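Beta-lactamase (Sphaerobacter thermophilus, PDB 4EWF) probably hydrolyses the amide bond of beta-lactams, giving substituted beta-amino acids, as a class A beta-lactamase. Local coordinates at residues M191-Q196 with V227-T232; G235-A240 with A262-T267; V54-M59 with G214-S219; A61-V66 with D104-T109. One frame throughout, in Å; residues are numbered along the deposited sequence. Where two conformers were deposited one is given.

From the N terminus, helix 55-67 opens two contacts in succession. Contact 3 begins at 54-59 and contact 4 at 61-66; contact 4 closes first, at 104-109, so it lies wholly within the much longer loop that contact 3 completes at 214-219. Contact 1 opens at 191-196, before contact 3 has closed, and ends at 227-232, so these two cross. Contact 2 follows in series, joining 235-240 to 262-267. Contact 4 joins helices 55-67 and 102-111, whereas contacts 1, 2 and 3 tie helices 182-192, 249-266 and 55-67, respectively, to one five-stranded antiparallel sheet, in which strands 212-220, 223-232 and 235-244 are neighbours. Contacts 2 and 4 lie on opposite sides of the chain's centre.

Contact 1: M191-Q196 with V227-T232; sequences MLEKQQ and VGFITT
Leu192 and Gly228 bring the two backbones closest, with 7.6 Å from Leu192 CA to Gly228 CA, and the ring of Phe229, the next residue of strand 223-232, makes the contact beside this closest approach. Phe229 CG sits between its own backbone N and carbonyl carbon (chi1 67°), a torsion that brings the ring end close to Leu192 and Glu193. Leu192 uses its stem: CB comes to the ring edge, near the ring plane, 4.1 Å from Phe229 CE2. Glu193 arrives beside it with the chain extended beyond CG, and its CG lies 4.0 Å from Phe229 CZ. The carboxylate of Glu193 is turned 66° from the ring plane; its OE2 is 4.1 Å from Phe229 CZ, a van der Waals approach, while OE1 makes a long, weak ion pair with Arg212. In the fold this joins a helix to the five-stranded antiparallel sheet characteristic of serine beta-lactamases. Val171 of helix 164-175 also packs on Phe229, while Leu174 and Ile110 pack on Leu192, so the leucine and the ring are buried where helices gather against the sheet. Beyond Leu192 the chain reverses in a type I turn, Gln195 N donating to Leu192 O at 3.1 Å. That turn directs the Gln195 side chain to strand 212-220, where its NE2 donates to the backbone O of Ser215.

Contact 2: G235-A240 with A262-T267; sequences GTLVVA and AALQAT
Leu237 of strand 235-244 packs against Ala263, Leu264 and Thr267 near the C-terminal end of helix 249-266. The strand begins at Gly235, whose backbone angles (phi 142°, psi -176°) would jam a beta carbon against the carbonyl of the preceding residue. Thr236 faces away from the helix, and its hydroxyl is hydrogen-bonded to that of Thr231 on the adjacent strand 223-232. Leu237 then turns toward the helix, its CG anti to the backbone N (chi1 -175°), and splits its two methyls between different partners. CD2 meets Leu264 CD2 at 3.9 Å, methyl to methyl, and also lies 4.0 Å from Ala263 CB. CD1 of Leu237 goes to Thr267 instead, 4.0 Å from CG2 in the conformer described. In that conformer Thr267 OG1 folds back onto Ala263 O at 3.0 Å; the amide of Thr267 reaches the same oxygen from the opposite face of its plane. Val238 points to the other side of the sheet, where Val171 and Leu175 of helix 164-175 pack on it, and Val239 again faces helix 249-266 without touching this part of it. The sheet is thus sandwiched between helices, as in the alpha-beta-alpha arrangement of this family. Chemically the contact is methyl against methyl, with the Thr267 hydroxyl, in this conformer, turned back on Ala263 O, so between these two segments shape and exclusion of water, rather than directional bonds, probably do the holding.

Contact 3: V54-M59 with G214-S219; sequences VKIPLM and GSKTGS. With SO4 (sulfate ion), chain E.
Lys55 and Lys216 meet in what is probably the active-site cleft of this class A beta-lactamase, where the SxxK pattern of Ser52 and Lys55 at a helix start faces the Lys216-Thr217-Gly218 triplet, a K(T/S)G-type motif on edge strand 212-220. Their aliphatic stems do the touching: Lys55 CD is 3.7 Å from Lys216 CE, the two chains running at a slant to each other. Lys55 stays extended, whereas Lys216 is bent at chi2 (68°) and chi4 (78°); the NZ atoms of Lys55 and Lys216 stand 5.0 Å apart. Ser113 OG is hydrogen-bonded to both, and Asn115 OD1 also takes up Lys55 NZ. Behind the lysines, Ile56 and Lys216 lie side by side with their side chains pointing opposite ways, Ile56 CG1 3.7 Å from Lys216 CB, so Ile56 packs on the first carbon of the Lys216 side chain. A sulfate ion, probably from the crystallisation liquor, is bound beside the triplet and is also hydrogen-bonded to Ser52 OG. Thr217 OG1 donates to sulfate O2 at 2.7 Å, and Ser219 N makes a weak bond to O1; the anion may mimic the substrate carboxylate. Lys216 NZ donates to Thr217 O at 2.8 Å, tilted 31° from the carbonyl plane.

Contact 4: A61-V66 with D104-T109; sequences AVYRAV and DLVYLT
Val62 and Tyr63 pack on Val106 in a small, buried helix-to-helix contact that joins helix 55-67 to helix 102-111 in the helical part of the fold. The backbones come nearest at Val62 and Val106, 8.3 Å between their CA atoms, and side chains alone fill the interval; together they bury about 109 Å² of surface. Val106 carries the whole of one side by dividing its two branches. Its CG2 meets Val62 CG1 at 4.0 Å, the two valines lying alongside with their side chains running in opposing senses. Its CG1, which stands anti to the backbone N (chi1 174°), points at the Tyr63 ring instead, coming in at the edge and near the ring plane, 3.9 Å from Tyr63 CE2. The same methyl lies 3.9 Å from Tyr63 OH, so it nestles where the ring passes into its hydroxyl. This is edge packing of a methyl, not a CH-pi contact over the ring face. On the second helix Thr109 folds its hydroxyl back onto the helix: OG1 donates to Leu105 O at 2.8 Å while the Thr109 amide approaches that oxygen from the other face of the carbonyl plane, which satisfies the buried hydroxyl without help from helix 55-67. Around the pair, helix 182-192 lies against Tyr63 through Ala187, Met188 and Met191, and helix 115-125 adjoins Thr109 through Ala117, Thr118 and Leu121. Helix 127-136 touches Ala61 through Val130 and Val133, so at these residues helix 55-67 packs on helices 102-111, 182-192 and 127-136.

Contact 1: M191-Q196 with V227-T232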
# COMPACT_ATOMS: atom_id res chain seq x y z
N MSE A 191 3.45 -11.31 -1.43
CA MSE A 191 2.03 -10.97 -1.28
C MSE A 191 1.69 -9.70 -2.07
O MSE A 191 0.69 -9.66 -2.79
CB MSE A 191 1.65 -10.75 0.19
CG MSE A 191 1.46 -12.00 1.00
SE MSE A 191 -0.08 -13.06 0.36
CE MSE A 191 0.15 -14.60 1.55
N LEU A 192 2.51 -8.66 -1.90
CA LEU A 192 2.29 -7.41 -2.63
C LEU A 192 2.28 -7.63 -4.14
O LEU A 192 1.56 -6.95 -4.86
CB LEU A 192 3.32 -6.35 -2.23
CG LEU A 192 3.16 -5.86 -0.79
CD1 LEU A 192 4.36 -5.04 -0.36
CD2 LEU A 192 1.85 -5.05 -0.65
N GLU A 193 3.05 -8.60 -4.61
CA GLU A 193 3.07 -8.91 -6.04
C GLU A 193 1.72 -9.47 -6.51
O GLU A 193 1.43 -9.49 -7.70
CB GLU A 193 4.21 -9.89 -6.37
CG GLU A 193 5.60 -9.26 -6.20
CD GLU A 193 6.76 -10.25 -6.39
OE1 GLU A 193 6.61 -11.21 -7.18
OE2 GLU A 193 7.82 -10.05 -5.76
N LYS A 194 0.90 -9.91 -5.57
CA LYS A 194 -0.40 -10.49 -5.93
C LYS A 194 -1.52 -9.43 -6.04
O LYS A 194 -2.68 -9.77 -6.30
CB LYS A 194 -0.74 -11.64 -4.98
CG LYS A 194 0.21 -12.82 -5.19
CD LYS A 194 -0.24 -14.07 -4.51
CE LYS A 194 0.67 -15.24 -4.88
NZ LYS A 194 2.09 -14.91 -4.57
N GLN A 195 -1.15 -8.17 -5.84
CA GLN A 195 -2.05 -7.02 -6.08
C GLN A 195 -2.86 -7.21 -7.37
O GLN A 195 -2.30 -7.44 -8.43
CB GLN A 195 -1.21 -5.74 -6.18
CG GLN A 195 -1.97 -4.48 -6.55
CD GLN A 195 -3.18 -4.24 -5.66
OE1 GLN A 195 -4.30 -4.26 -6.13
NE2 GLN A 195 -2.94 -4.02 -4.37
N GLN A 196 -4.19 -7.12 -7.28
CA GLN A 196 -5.01 -7.42 -8.45
C GLN A 196 -5.38 -6.21 -9.32
O GLN A 196 -5.90 -6.38 -10.42
CB GLN A 196 -6.27 -8.19 -8.06
CG GLN A 196 -5.94 -9.57 -7.51
CD GLN A 196 -7.11 -10.53 -7.59
OE1 GLN A 196 -8.23 -10.14 -7.97
NE2 GLN A 196 -6.87 -11.78 -7.23
N VAL A 227 0.78 2.26 -2.93
CA VAL A 227 2.08 2.24 -2.27
C VAL A 227 2.78 0.95 -2.63
O VAL A 227 2.23 -0.12 -2.40
CB VAL A 227 1.93 2.29 -0.73
CG1 VAL A 227 3.29 2.01 -0.05
CG2 VAL A 227 1.34 3.63 -0.28
N GLY A 228 3.97 1.03 -3.22
CA GLY A 228 4.63 -0.21 -3.59
C GLY A 228 6.02 -0.07 -4.17
O GLY A 228 6.72 0.91 -3.91
N PHE A 229 6.42 -1.07 -4.97
CA PHE A 229 7.76 -1.08 -5.51
C PHE A 229 7.75 -1.64 -6.92
O PHE A 229 6.86 -2.40 -7.31
CB PHE A 229 8.66 -1.96 -4.64
CG PHE A 229 8.30 -3.41 -4.69
CD1 PHE A 229 8.94 -4.27 -5.58
CD2 PHE A 229 7.30 -3.91 -3.87
CE1 PHE A 229 8.60 -5.61 -5.63
CE2 PHE A 229 6.95 -5.26 -3.92
CZ PHE A 229 7.59 -6.11 -4.81
N ILE A 230 8.76 -1.25 -7.69
CA ILE A 230 9.00 -1.86 -8.99
C ILE A 230 10.47 -2.26 -9.07
O ILE A 230 11.36 -1.45 -8.84
CB ILE A 230 8.64 -0.91 -10.13
CG1 ILE A 230 7.15 -0.57 -10.09
CG2 ILE A 230 8.99 -1.54 -11.47
CD1 ILE A 230 6.80 0.62 -10.92
N THR A 231 10.71 -3.53 -9.40
CA THR A 231 12.06 -4.05 -9.46
C THR A 231 12.39 -4.51 -10.88
O THR A 231 11.63 -5.26 -11.49
CB THR A 231 12.25 -5.25 -8.50
OG1 THR A 231 12.19 -4.78 -7.15
CG2 THR A 231 13.59 -5.93 -8.72
N THR A 232 13.51 -4.02 -11.42
CA THR A 232 14.06 -4.55 -12.66
C THR A 232 15.50 -4.98 -12.39
O THR A 232 16.04 -4.72 -11.31
CB THR A 232 14.06 -3.50 -13.79
OG1 THR A 232 15.22 -2.66 -13.68
CG2 THR A 232 12.81 -2.65 -13.74

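Contact 2: G235-A240 with A262-T267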
# COMPACT_ATOMS: atom_id res chain seq x y z
N GLY A 235 17.61 -2.29 -10.91
CA GLY A 235 17.37 -1.78 -9.56
C GLY A 235 15.89 -1.64 -9.21
O GLY A 235 15.02 -2.00 -10.01
N THR A 236 15.61 -1.11 -8.02
CA THR A 236 14.23 -1.03 -7.53
C THR A 236 13.78 0.40 -7.25
O THR A 236 14.50 1.17 -6.62
CB THR A 236 14.05 -1.87 -6.24
OG1 THR A 236 14.27 -3.25 -6.54
CG2 THR A 236 12.63 -1.71 -5.69
N LEU A 237 12.59 0.73 -7.73
CA LEU A 237 11.97 2.01 -7.47
C LEU A 237 10.94 1.89 -6.34
O LEU A 237 10.05 1.04 -6.40
CB LEU A 237 11.26 2.48 -8.75
CG LEU A 237 10.67 3.89 -8.67
CD1 LEU A 237 11.80 4.90 -8.77
CD2 LEU A 237 9.66 4.10 -9.78
N VAL A 238 11.04 2.74 -5.32
CA VAL A 238 9.99 2.76 -4.29
C VAL A 238 9.02 3.89 -4.58
O VAL A 238 9.43 5.02 -4.81
CB VAL A 238 10.58 2.93 -2.87
CG1 VAL A 238 9.47 3.08 -1.85
CG2 VAL A 238 11.48 1.74 -2.53
N VAL A 239 7.72 3.59 -4.55
CA VAL A 239 6.70 4.56 -4.91
C VAL A 239 5.56 4.62 -3.88
O VAL A 239 4.85 3.65 -3.66
CB VAL A 239 6.10 4.23 -6.29
CG1 VAL A 239 4.95 5.21 -6.63
CG2 VAL A 239 7.20 4.25 -7.35
N ALA A 240 5.39 5.78 -3.26
CA ALA A 240 4.26 5.99 -2.36
C ALA A 240 3.51 7.25 -2.81
O ALA A 240 4.00 8.37 -2.64
CB ALA A 240 4.74 6.11 -0.90
N ALA A 262 6.65 8.41 -15.25
CA ALA A 262 7.62 9.47 -15.36
C ALA A 262 8.81 9.18 -14.44
O ALA A 262 9.93 9.49 -14.76
CB ALA A 262 6.99 10.82 -15.00
N ALA A 263 8.53 8.57 -13.29
CA ALA A 263 9.60 8.23 -12.35
C ALA A 263 10.48 7.09 -12.88
O ALA A 263 11.71 7.12 -12.73
CB ALA A 263 9.01 7.86 -10.97
N LEU A 264 9.86 6.12 -13.55
CA LEU A 264 10.60 5.02 -14.16
C LEU A 264 11.54 5.54 -15.25
O LEU A 264 12.70 5.12 -15.34
CB LEU A 264 9.65 3.95 -14.72
CG LEU A 264 8.92 3.04 -13.71
CD1 LEU A 264 7.75 2.31 -14.39
CD2 LEU A 264 9.86 2.02 -13.07
N GLN A 265 11.04 6.46 -16.07
CA GLN A 265 11.88 7.10 -17.09
C GLN A 265 12.99 7.94 -16.46
O GLN A 265 14.15 7.88 -16.88
CB GLN A 265 11.01 7.97 -18.01
CG GLN A 265 10.02 7.17 -18.88
CD GLN A 265 8.98 8.06 -19.55
OE1 GLN A 265 8.92 9.26 -19.29
NE2 GLN A 265 8.16 7.47 -20.40
N ALA A 266 12.65 8.73 -15.43
CA ALA A 266 13.64 9.63 -14.83
C ALA A 266 14.85 8.88 -14.24
O ALA A 266 15.98 9.35 -14.33
CB ALA A 266 12.98 10.53 -13.76
N THR A 267 14.60 7.71 -13.67
CA THR A 267 15.63 6.95 -12.98
C THR A 267 16.33 5.95 -13.91
O THR A 267 17.24 5.25 -13.48
CB THR A 267 15.05 6.17 -11.78
OG1 THR A 267 14.02 5.29 -12.24
CG2 THR A 267 14.44 7.13 -10.79

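Contact 3: V54-M59 with G214-S219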
# COMPACT_ATOMS: atom_id res chain seq x y z
N VAL A 54 -3.03 1.09 4.76
CA VAL A 54 -2.65 0.73 6.13
C VAL A 54 -2.64 -0.79 6.34
O VAL A 54 -2.19 -1.30 7.37
CB VAL A 54 -3.56 1.45 7.17
CG1 VAL A 54 -4.95 0.86 7.18
CG2 VAL A 54 -2.90 1.44 8.57
N LYS A 55 -3.12 -1.53 5.35
CA LYS A 55 -3.04 -2.98 5.43
C LYS A 55 -1.60 -3.48 5.32
O LYS A 55 -1.31 -4.64 5.63
CB LYS A 55 -3.97 -3.62 4.40
CG LYS A 55 -5.42 -3.23 4.68
CD LYS A 55 -6.41 -3.71 3.60
CE LYS A 55 -7.81 -3.18 3.93
NZ LYS A 55 -8.83 -3.70 2.97
N ILE A 56 -0.68 -2.60 4.91
CA ILE A 56 0.73 -2.98 4.85
C ILE A 56 1.31 -3.20 6.24
O ILE A 56 1.77 -4.28 6.56
CB ILE A 56 1.57 -1.96 4.05
CG1 ILE A 56 1.25 -2.06 2.55
CG2 ILE A 56 3.08 -2.18 4.30
CD1 ILE A 56 1.87 -0.91 1.72
N PRO A 57 1.29 -2.16 7.09
CA PRO A 57 1.82 -2.40 8.43
C PRO A 57 1.02 -3.46 9.19
O PRO A 57 1.59 -4.11 10.06
CB PRO A 57 1.71 -1.03 9.12
CG PRO A 57 0.74 -0.26 8.30
CD PRO A 57 0.91 -0.75 6.88
N LEU A 58 -0.26 -3.64 8.89
CA LEU A 58 -1.04 -4.71 9.51
C LEU A 58 -0.44 -6.08 9.15
O LEU A 58 -0.23 -6.94 10.01
CB LEU A 58 -2.52 -4.65 9.07
CG LEU A 58 -3.40 -5.86 9.43
CD1 LEU A 58 -3.49 -6.08 10.94
CD2 LEU A 58 -4.79 -5.71 8.82
N MSE A 59 -0.15 -6.27 7.86
CA MSE A 59 0.49 -7.50 7.41
C MSE A 59 1.82 -7.71 8.15
O MSE A 59 2.15 -8.82 8.56
CB MSE A 59 0.75 -7.45 5.91
CG MSE A 59 1.51 -8.66 5.36
SE MSE A 59 1.75 -8.54 3.43
CE MSE A 59 2.69 -6.88 3.29
N GLY A 214 4.87 -4.87 -7.00
CA GLY A 214 3.84 -5.18 -6.03
C GLY A 214 3.39 -3.89 -5.42
O GLY A 214 4.14 -2.91 -5.41
N SER A 215 2.17 -3.86 -4.89
CA SER A 215 1.70 -2.65 -4.25
C SER A 215 0.47 -2.94 -3.40
O SER A 215 -0.14 -4.01 -3.53
CB SER A 215 1.37 -1.59 -5.30
OG SER A 215 0.04 -1.74 -5.79
N LYS A 216 0.14 -2.00 -2.52
CA LYS A 216 -1.15 -2.00 -1.86
C LYS A 216 -1.83 -0.70 -2.24
O LYS A 216 -1.33 0.39 -1.95
CB LYS A 216 -1.04 -2.09 -0.33
CG LYS A 216 -2.43 -2.12 0.35
CD LYS A 216 -3.14 -3.43 0.02
CE LYS A 216 -4.63 -3.41 0.41
NZ LYS A 216 -5.48 -2.66 -0.58
N THR A 217 -2.97 -0.84 -2.90
CA THR A 217 -3.80 0.29 -3.26
C THR A 217 -4.65 0.73 -2.08
O THR A 217 -4.80 -0.00 -1.09
CB THR A 217 -4.79 -0.13 -4.35
OG1 THR A 217 -5.46 -1.32 -3.92
CG2 THR A 217 -4.07 -0.39 -5.67
N GLY A 218 -5.23 1.92 -2.20
CA GLY A 218 -6.20 2.41 -1.26
C GLY A 218 -7.19 3.33 -1.95
O GLY A 218 -6.80 4.21 -2.74
N SER A 219 -8.47 3.15 -1.66
CA SER A 219 -9.52 3.92 -2.31
C SER A 219 -10.66 4.18 -1.35
O SER A 219 -11.09 3.28 -0.64
CB SER A 219 -10.09 3.16 -3.52
OG SER A 219 -9.05 2.60 -4.31
S SO4 E . -8.73 -0.59 -2.60
O1 SO4 E . -9.01 0.18 -1.38
O2 SO4 E . -7.61 -1.49 -2.33
O3 SO4 E . -9.92 -1.37 -2.98
O4 SO4 E . -8.39 0.30 -3.72

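Contact 4: A61-V66 with D104-T109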
# COMPACT_ATOMS: atom_id res chain seq x y z
N ALA A 61 2.63 -6.71 11.08
CA ALA A 61 2.36 -7.12 12.46
C ALA A 61 2.05 -8.62 12.50
O ALA A 61 2.49 -9.32 13.41
CB ALA A 61 1.20 -6.33 13.05
N VAL A 62 1.30 -9.09 11.51
CA VAL A 62 0.99 -10.51 11.42
C VAL A 62 2.24 -11.37 11.27
O VAL A 62 2.45 -12.32 12.03
CB VAL A 62 0.01 -10.79 10.25
CG1 VAL A 62 -0.15 -12.28 10.05
CG2 VAL A 62 -1.33 -10.12 10.53
N TYR A 63 3.11 -11.05 10.31
CA TYR A 63 4.31 -11.86 10.12
C TYR A 63 5.27 -11.80 11.31
O TYR A 63 5.97 -12.78 11.59
CB TYR A 63 5.02 -11.53 8.80
CG TYR A 63 4.32 -12.14 7.60
CD1 TYR A 63 4.74 -13.35 7.06
CD2 TYR A 63 3.20 -11.53 7.05
CE1 TYR A 63 4.09 -13.92 5.98
CE2 TYR A 63 2.54 -12.09 5.96
CZ TYR A 63 2.99 -13.29 5.43
OH TYR A 63 2.33 -13.86 4.36
N ARG A 64 5.30 -10.67 12.02
CA ARG A 64 6.13 -10.58 13.22
C ARG A 64 5.61 -11.53 14.30
O ARG A 64 6.38 -12.13 15.04
CB ARG A 64 6.16 -9.15 13.77
CG ARG A 64 6.94 -8.18 12.92
CD ARG A 64 7.30 -6.94 13.71
NE ARG A 64 8.02 -5.98 12.89
CZ ARG A 64 8.30 -4.73 13.27
NH1 ARG A 64 7.92 -4.30 14.47
NH2 ARG A 64 8.96 -3.92 12.45
N ALA A 65 4.28 -11.67 14.36
CA ALA A 65 3.66 -12.62 15.27
C ALA A 65 4.06 -14.05 14.90
O ALA A 65 4.34 -14.88 15.77
CB ALA A 65 2.13 -12.47 15.24
N VAL A 66 4.09 -14.33 13.60
CA VAL A 66 4.53 -15.62 13.10
C VAL A 66 6.01 -15.84 13.43
O VAL A 66 6.38 -16.92 13.87
CB VAL A 66 4.30 -15.77 11.57
CG1 VAL A 66 4.88 -17.10 11.07
CG2 VAL A 66 2.82 -15.69 11.25
N ASP A 104 -4.72 -17.40 4.14
CA ASP A 104 -5.84 -16.97 3.31
C ASP A 104 -6.21 -15.51 3.65
O ASP A 104 -6.43 -14.69 2.76
CB ASP A 104 -7.10 -17.81 3.56
CG ASP A 104 -6.97 -19.26 3.08
OD1 ASP A 104 -6.09 -19.57 2.24
OD2 ASP A 104 -7.78 -20.09 3.55
N LEU A 105 -6.31 -15.21 4.94
CA LEU A 105 -6.72 -13.86 5.36
C LEU A 105 -5.74 -12.78 4.90
O LEU A 105 -6.16 -11.70 4.47
CB LEU A 105 -6.92 -13.79 6.87
CG LEU A 105 -8.01 -14.68 7.49
CD1 LEU A 105 -8.18 -14.30 8.96
CD2 LEU A 105 -9.32 -14.54 6.75
N VAL A 106 -4.45 -13.06 5.02
CA VAL A 106 -3.43 -12.11 4.57
C VAL A 106 -3.57 -11.91 3.07
O VAL A 106 -3.57 -10.78 2.58
CB VAL A 106 -2.00 -12.61 4.91
CG1 VAL A 106 -0.93 -11.68 4.31
CG2 VAL A 106 -1.84 -12.69 6.42
N TYR A 107 -3.73 -13.02 2.34
CA TYR A 107 -3.86 -12.95 0.89
C TYR A 107 -5.07 -12.12 0.43
O TYR A 107 -4.93 -11.25 -0.43
CB TYR A 107 -3.91 -14.35 0.25
CG TYR A 107 -4.32 -14.23 -1.20
CD1 TYR A 107 -3.41 -13.79 -2.16
CD2 TYR A 107 -5.62 -14.50 -1.60
CE1 TYR A 107 -3.77 -13.63 -3.47
CE2 TYR A 107 -6.00 -14.35 -2.92
CZ TYR A 107 -5.07 -13.91 -3.85
OH TYR A 107 -5.44 -13.76 -5.15
N LEU A 108 -6.24 -12.38 1.00
CA LEU A 108 -7.44 -11.61 0.68
C LEU A 108 -7.31 -10.14 1.06
O LEU A 108 -7.74 -9.24 0.33
CB LEU A 108 -8.68 -12.23 1.34
CG LEU A 108 -9.02 -13.64 0.85
CD1 LEU A 108 -10.11 -14.24 1.71
CD2 LEU A 108 -9.44 -13.63 -0.62
N THR A 109 -6.69 -9.90 2.21
CA THR A 109 -6.43 -8.53 2.67
C THR A 109 -5.61 -7.71 1.65
O THR A 109 -5.96 -6.58 1.31
CB THR A 109 -5.73 -8.55 4.06
OG1 THR A 109 -6.65 -9.01 5.06
CG2 THR A 109 -5.24 -7.15 4.45